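Local coordinates for protein pentalenene synthase (Streptomyces chartreusis NRRL 3882, PDB 6Q4S) that probably converts farnesyl diphosphate, with the help of magnesium, into the bicyclic sesquiterpene alcohol 7-epi-alpha-eudesmol, at residues 177-188 with 210-220. Numbering follows the deposited sequence.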
loop_
_atom_site.group_PDB
_atom_site.type_symbol
_atom_site.label_atom_id
_atom_site.label_comp_id
_atom_site.label_asym_id
_atom_site.label_seq_id
_atom_site.Cartn_x
_atom_site.Cartn_y
_atom_site.Cartn_z
ATOM N N ARG A 177 -18.203 7.585 2.052
ATOM C CA ARG A 177 -17.848 8.914 1.529
ATOM C C ARG A 177 -16.488 9.290 2.121
ATOM O O ARG A 177 -15.726 9.986 1.453
ATOM C CB ARG A 177 -18.848 9.975 1.898
ATOM C CG ARG A 177 -18.543 11.383 1.378
ATOM C CD ARG A 177 -18.579 11.339 -0.113
ATOM N NE ARG A 177 -18.450 12.653 -0.649
ATOM C CZ ARG A 177 -17.537 13.019 -1.532
ATOM N NH1 ARG A 177 -16.596 12.156 -1.990
ATOM N NH2 ARG A 177 -17.535 14.291 -1.902
ATOM N N ARG A 178 -16.236 8.850 3.347
ATOM C CA ARG A 178 -14.899 8.970 3.947
ATOM C C ARG A 178 -13.815 8.336 3.081
ATOM O O ARG A 178 -12.687 8.853 2.984
ATOM C CB ARG A 178 -14.867 8.384 5.334
ATOM C CG ARG A 178 -13.522 8.591 6.054
ATOM C CD ARG A 178 -13.481 7.886 7.388
ATOM N NE ARG A 178 -14.394 8.535 8.366
ATOM C CZ ARG A 178 -14.671 8.052 9.582
ATOM N NH1 ARG A 178 -14.140 6.918 9.993
ATOM N NH2 ARG A 178 -15.466 8.715 10.411
ATOM N N ARG A 179 -14.167 7.242 2.439
ATOM C CA ARG A 179 -13.230 6.550 1.569
ATOM C C ARG A 179 -13.075 7.233 0.201
ATOM O O ARG A 179 -11.980 7.361 -0.287
ATOM C CB ARG A 179 -13.615 5.095 1.391
ATOM C CG ARG A 179 -13.799 4.298 2.721
ATOM C CD ARG A 179 -14.452 2.939 2.471
ATOM N NE ARG A 179 -13.752 2.130 1.473
ATOM C CZ ARG A 179 -14.324 1.279 0.640
ATOM N NH1 ARG A 179 -15.652 1.114 0.628
ATOM N NH2 ARG A 179 -13.604 0.654 -0.281
ATOM N N THR A 180 -14.176 7.608 -0.433
ATOM C CA THR A 180 -14.166 8.110 -1.792
ATOM C C THR A 180 -13.612 9.545 -1.867
ATOM O O THR A 180 -13.227 9.992 -2.944
ATOM C CB THR A 180 -15.589 8.103 -2.455
ATOM O OG1 THR A 180 -16.490 8.912 -1.704
ATOM C CG2 THR A 180 -16.165 6.654 -2.529
ATOM N N VAL A 181 -13.647 10.280 -0.771
ATOM C CA VAL A 181 -13.249 11.698 -0.860
ATOM C C VAL A 181 -11.714 11.862 -1.041
ATOM O O VAL A 181 -11.294 12.852 -1.592
ATOM C CB VAL A 181 -13.752 12.508 0.325
ATOM C CG1 VAL A 181 -13.003 12.199 1.586
ATOM C CG2 VAL A 181 -13.675 14.007 0.060
ATOM N N GLY A 182 -10.916 10.889 -0.610
ATOM C CA GLY A 182 -9.490 10.858 -1.044
ATOM C C GLY A 182 -8.592 11.900 -0.336
ATOM O O GLY A 182 -7.585 12.422 -0.901
ATOM N N ILE A 183 -8.912 12.164 0.910
ATOM C CA ILE A 183 -8.271 13.217 1.640
ATOM C C ILE A 183 -7.075 12.695 2.441
ATOM O O ILE A 183 -6.191 13.460 2.811
ATOM C CB ILE A 183 -9.311 13.881 2.574
ATOM C CG1 ILE A 183 -10.173 14.842 1.769
ATOM C CG2 ILE A 183 -8.676 14.632 3.704
ATOM C CD1 ILE A 183 -9.409 15.939 1.008
ATOM N N HIS A 184 -7.050 11.406 2.781
ATOM C CA HIS A 184 -5.902 10.892 3.501
ATOM C C HIS A 184 -4.597 11.096 2.681
ATOM O O HIS A 184 -3.584 11.559 3.234
ATOM C CB HIS A 184 -6.101 9.408 3.866
ATOM C CG HIS A 184 -7.122 9.216 4.955
ATOM N ND1 HIS A 184 -8.483 9.306 4.738
ATOM C CD2 HIS A 184 -6.967 8.970 6.276
ATOM C CE1 HIS A 184 -9.113 9.129 5.894
ATOM N NE2 HIS A 184 -8.212 8.913 6.834
ATOM N N HIS A 185 -4.618 10.696 1.410
ATOM C CA HIS A 185 -3.405 10.812 0.555
ATOM C C HIS A 185 -3.137 12.301 0.268
ATOM O O HIS A 185 -1.939 12.728 0.081
ATOM C CB HIS A 185 -3.487 10.008 -0.750
ATOM C CG HIS A 185 -4.572 10.432 -1.676
ATOM N ND1 HIS A 185 -4.478 11.541 -2.500
ATOM C CD2 HIS A 185 -5.743 9.836 -2.004
ATOM C CE1 HIS A 185 -5.563 11.650 -3.227
ATOM N NE2 HIS A 185 -6.331 10.606 -2.964
ATOM N N SER A 186 -4.235 13.079 0.208
ATOM C CA SER A 186 -4.108 14.557 -0.003
ATOM C C SER A 186 -3.327 15.222 1.112
ATOM O O SER A 186 -2.466 16.095 0.822
ATOM C CB SER A 186 -5.464 15.203 -0.276
ATOM O OG SER A 186 -6.117 14.536 -1.337
ATOM N N ILE A 187 -3.607 14.827 2.355
ATOM C CA ILE A 187 -2.891 15.292 3.538
ATOM C C ILE A 187 -1.466 14.791 3.545
ATOM O O ILE A 187 -0.511 15.575 3.770
ATOM C CB ILE A 187 -3.595 14.890 4.835
ATOM C CG1 ILE A 187 -4.899 15.694 4.993
ATOM C CG2 ILE A 187 -2.709 15.170 6.062
ATOM C CD1 ILE A 187 -5.941 14.984 5.858
ATOM N N ASP A 188 -1.286 13.516 3.198
ATOM C CA ASP A 188 0.060 12.931 3.119
ATOM C C ASP A 188 0.955 13.791 2.199
ATOM O O ASP A 188 2.107 13.994 2.501
ATOM C CB ASP A 188 0.035 11.512 2.562
ATOM C CG ASP A 188 -0.662 10.503 3.469
ATOM O OD1 ASP A 188 -0.737 10.678 4.701
ATOM O OD2 ASP A 188 -1.092 9.477 2.939
ATOM N N ARG A 210 -7.717 9.737 14.049
ATOM C CA ARG A 210 -9.061 10.307 14.061
ATOM C C ARG A 210 -9.180 11.681 13.402
ATOM O O ARG A 210 -10.167 11.988 12.741
ATOM C CB ARG A 210 -9.549 10.302 15.535
ATOM C CG ARG A 210 -10.934 10.801 15.745
ATOM C CD ARG A 210 -11.938 9.870 15.170
ATOM N NE ARG A 210 -13.280 10.310 15.531
ATOM C CZ ARG A 210 -14.391 9.879 14.937
ATOM N NH1 ARG A 210 -14.379 8.986 13.931
ATOM N NH2 ARG A 210 -15.534 10.363 15.338
ATOM N N MET A 211 -8.186 12.551 13.579
ATOM C CA MET A 211 -8.199 13.836 12.924
ATOM C C MET A 211 -8.272 13.758 11.394
ATOM O O MET A 211 -8.981 14.524 10.780
ATOM C CB MET A 211 -6.997 14.679 13.332
ATOM C CG MET A 211 -7.151 15.222 14.739
ATOM S SD MET A 211 -5.660 16.014 15.388
ATOM C CE MET A 211 -5.449 17.505 14.436
ATOM N N ARG A 212 -7.526 12.820 10.810
ATOM C CA ARG A 212 -7.532 12.596 9.379
ATOM C C ARG A 212 -8.910 12.112 8.911
ATOM O O ARG A 212 -9.427 12.572 7.884
ATOM C CB ARG A 212 -6.430 11.574 9.014
ATOM C CG ARG A 212 -5.013 12.121 9.207
ATOM C CD ARG A 212 -3.916 11.057 9.321
ATOM N NE ARG A 212 -3.748 10.201 8.138
ATOM C CZ ARG A 212 -3.021 10.479 7.050
ATOM N NH1 ARG A 212 -2.377 11.623 6.926
ATOM N NH2 ARG A 212 -2.914 9.569 6.072
ATOM N N ASP A 213 -9.485 11.182 9.658
ATOM C CA ASP A 213 -10.839 10.710 9.367
ATOM C C ASP A 213 -11.879 11.816 9.450
ATOM O O ASP A 213 -12.704 11.941 8.529
ATOM C CB ASP A 213 -11.249 9.615 10.303
ATOM C CG ASP A 213 -10.596 8.290 9.998
ATOM O OD1 ASP A 213 -10.098 8.009 8.863
ATOM O OD2 ASP A 213 -10.669 7.471 10.918
ATOM N N LEU A 214 -11.824 12.642 10.484
ATOM C CA LEU A 214 -12.782 13.802 10.549
ATOM C C LEU A 214 -12.565 14.864 9.486
ATOM O O LEU A 214 -13.512 15.448 8.966
ATOM C CB LEU A 214 -12.729 14.457 11.914
ATOM C CG LEU A 214 -13.168 13.570 13.072
ATOM C CD1 LEU A 214 -12.690 14.128 14.380
ATOM C CD2 LEU A 214 -14.701 13.396 13.140
ATOM N N ALA A 215 -11.304 15.140 9.135
ATOM C CA ALA A 215 -11.020 16.037 8.050
ATOM C C ALA A 215 -11.637 15.476 6.778
ATOM O O ALA A 215 -12.193 16.210 5.944
ATOM C CB ALA A 215 -9.507 16.244 7.867
ATOM N N ALA A 216 -11.524 14.171 6.573
ATOM C CA ALA A 216 -12.093 13.598 5.367
ATOM C C ALA A 216 -13.659 13.695 5.398
ATOM O O ALA A 216 -14.321 14.010 4.389
ATOM C CB ALA A 216 -11.673 12.170 5.235
ATOM N N ASP A 217 -14.239 13.447 6.556
ATOM C CA ASP A 217 -15.742 13.601 6.682
ATOM C C ASP A 217 -16.169 15.015 6.333
ATOM O O ASP A 217 -17.040 15.222 5.490
ATOM C CB ASP A 217 -16.231 13.289 8.088
ATOM C CG ASP A 217 -16.040 11.832 8.461
ATOM O OD1 ASP A 217 -15.870 10.962 7.549
ATOM O OD2 ASP A 217 -16.022 11.562 9.673
ATOM N N THR A 218 -15.510 15.975 6.972
ATOM C CA THR A 218 -15.850 17.359 6.862
ATOM C C THR A 218 -15.785 17.747 5.465
ATOM O O THR A 218 -16.708 18.319 4.938
ATOM C CB THR A 218 -14.881 18.207 7.683
ATOM O OG1 THR A 218 -14.963 17.828 9.046
ATOM C CG2 THR A 218 -15.169 19.694 7.560
ATOM N N ILE A 219 -14.690 17.429 4.797
ATOM C CA ILE A 219 -14.537 17.850 3.404
ATOM C C ILE A 219 -15.501 17.139 2.486
ATOM O O ILE A 219 -16.048 17.766 1.601
ATOM C CB ILE A 219 -13.077 17.682 2.903
ATOM C CG1 ILE A 219 -12.196 18.648 3.644
ATOM C CG2 ILE A 219 -12.994 17.910 1.379
ATOM C CD1 ILE A 219 -10.739 18.206 3.682
ATOM N N GLY A 220 -15.740 15.842 2.700
ATOM C CA GLY A 220 -16.681 15.114 1.787
ATOM C C GLY A 220 -18.103 15.661 1.927
ATOM O O GLY A 220 -18.827 15.819 0.936
HETATM O O HOH W 1 -15.827 6.637 12.785
HETATM O O HOH W 2 -16.993 8.939 13.149
#
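Ile183 and Val181 pack on Ala216 where the break between helices 170-180 and 183-194 meets helix 206-228. Ala216 CB lies 3.9 Å from both Val181 CG1 and Ile183 CB, and Val181 CG2 comes within 3.6 Å of Gly220 CA; these small residues admit a close backbone approach, Ile183 CA to Ala216 CA being 5.4 Å. Ile183 CD1 extends the apolar patch to Ile219 CD1, and Trp304 of helix 288-313 also touches Ile183. At the buried polar end, Arg212 NH1 and NH2 converge end-on on Asp188 OD1, NH2 at 2.8 Å; Arg141 gives this carboxylate a second salt bridge.

The other flank is wetter. Arg178 runs extended until chi3 (-69°) turns its guanidinium alongside Asp217: NE meets OD1 at 3.0 Å in a nearly straight bond (174°), while NH2 takes the syn lone pair of OD2. Asp213 stacks over one guanidinium face, planes 11° apart, in a long salt bridge of charge alone. Its OD1 instead receives His184 NE2 at 2.9 Å, near the ring plane. Outermost, two waters accept from both Arg178 NH2 and Arg210 NH1, one only weakly from Arg210, bridging like-charged nitrogens 3.7 Å apart; Glu269 pairs with Arg210.

Arg177, probably a diphosphate-binding residue of this class I terpene synthase fold, bonds only weakly to Gly220 O and is salt-bridged to Asp224. The chemistry thus implies that Arg178 and buried Arg212 probably keep Asp188, Asp213 and Asp217 ionised.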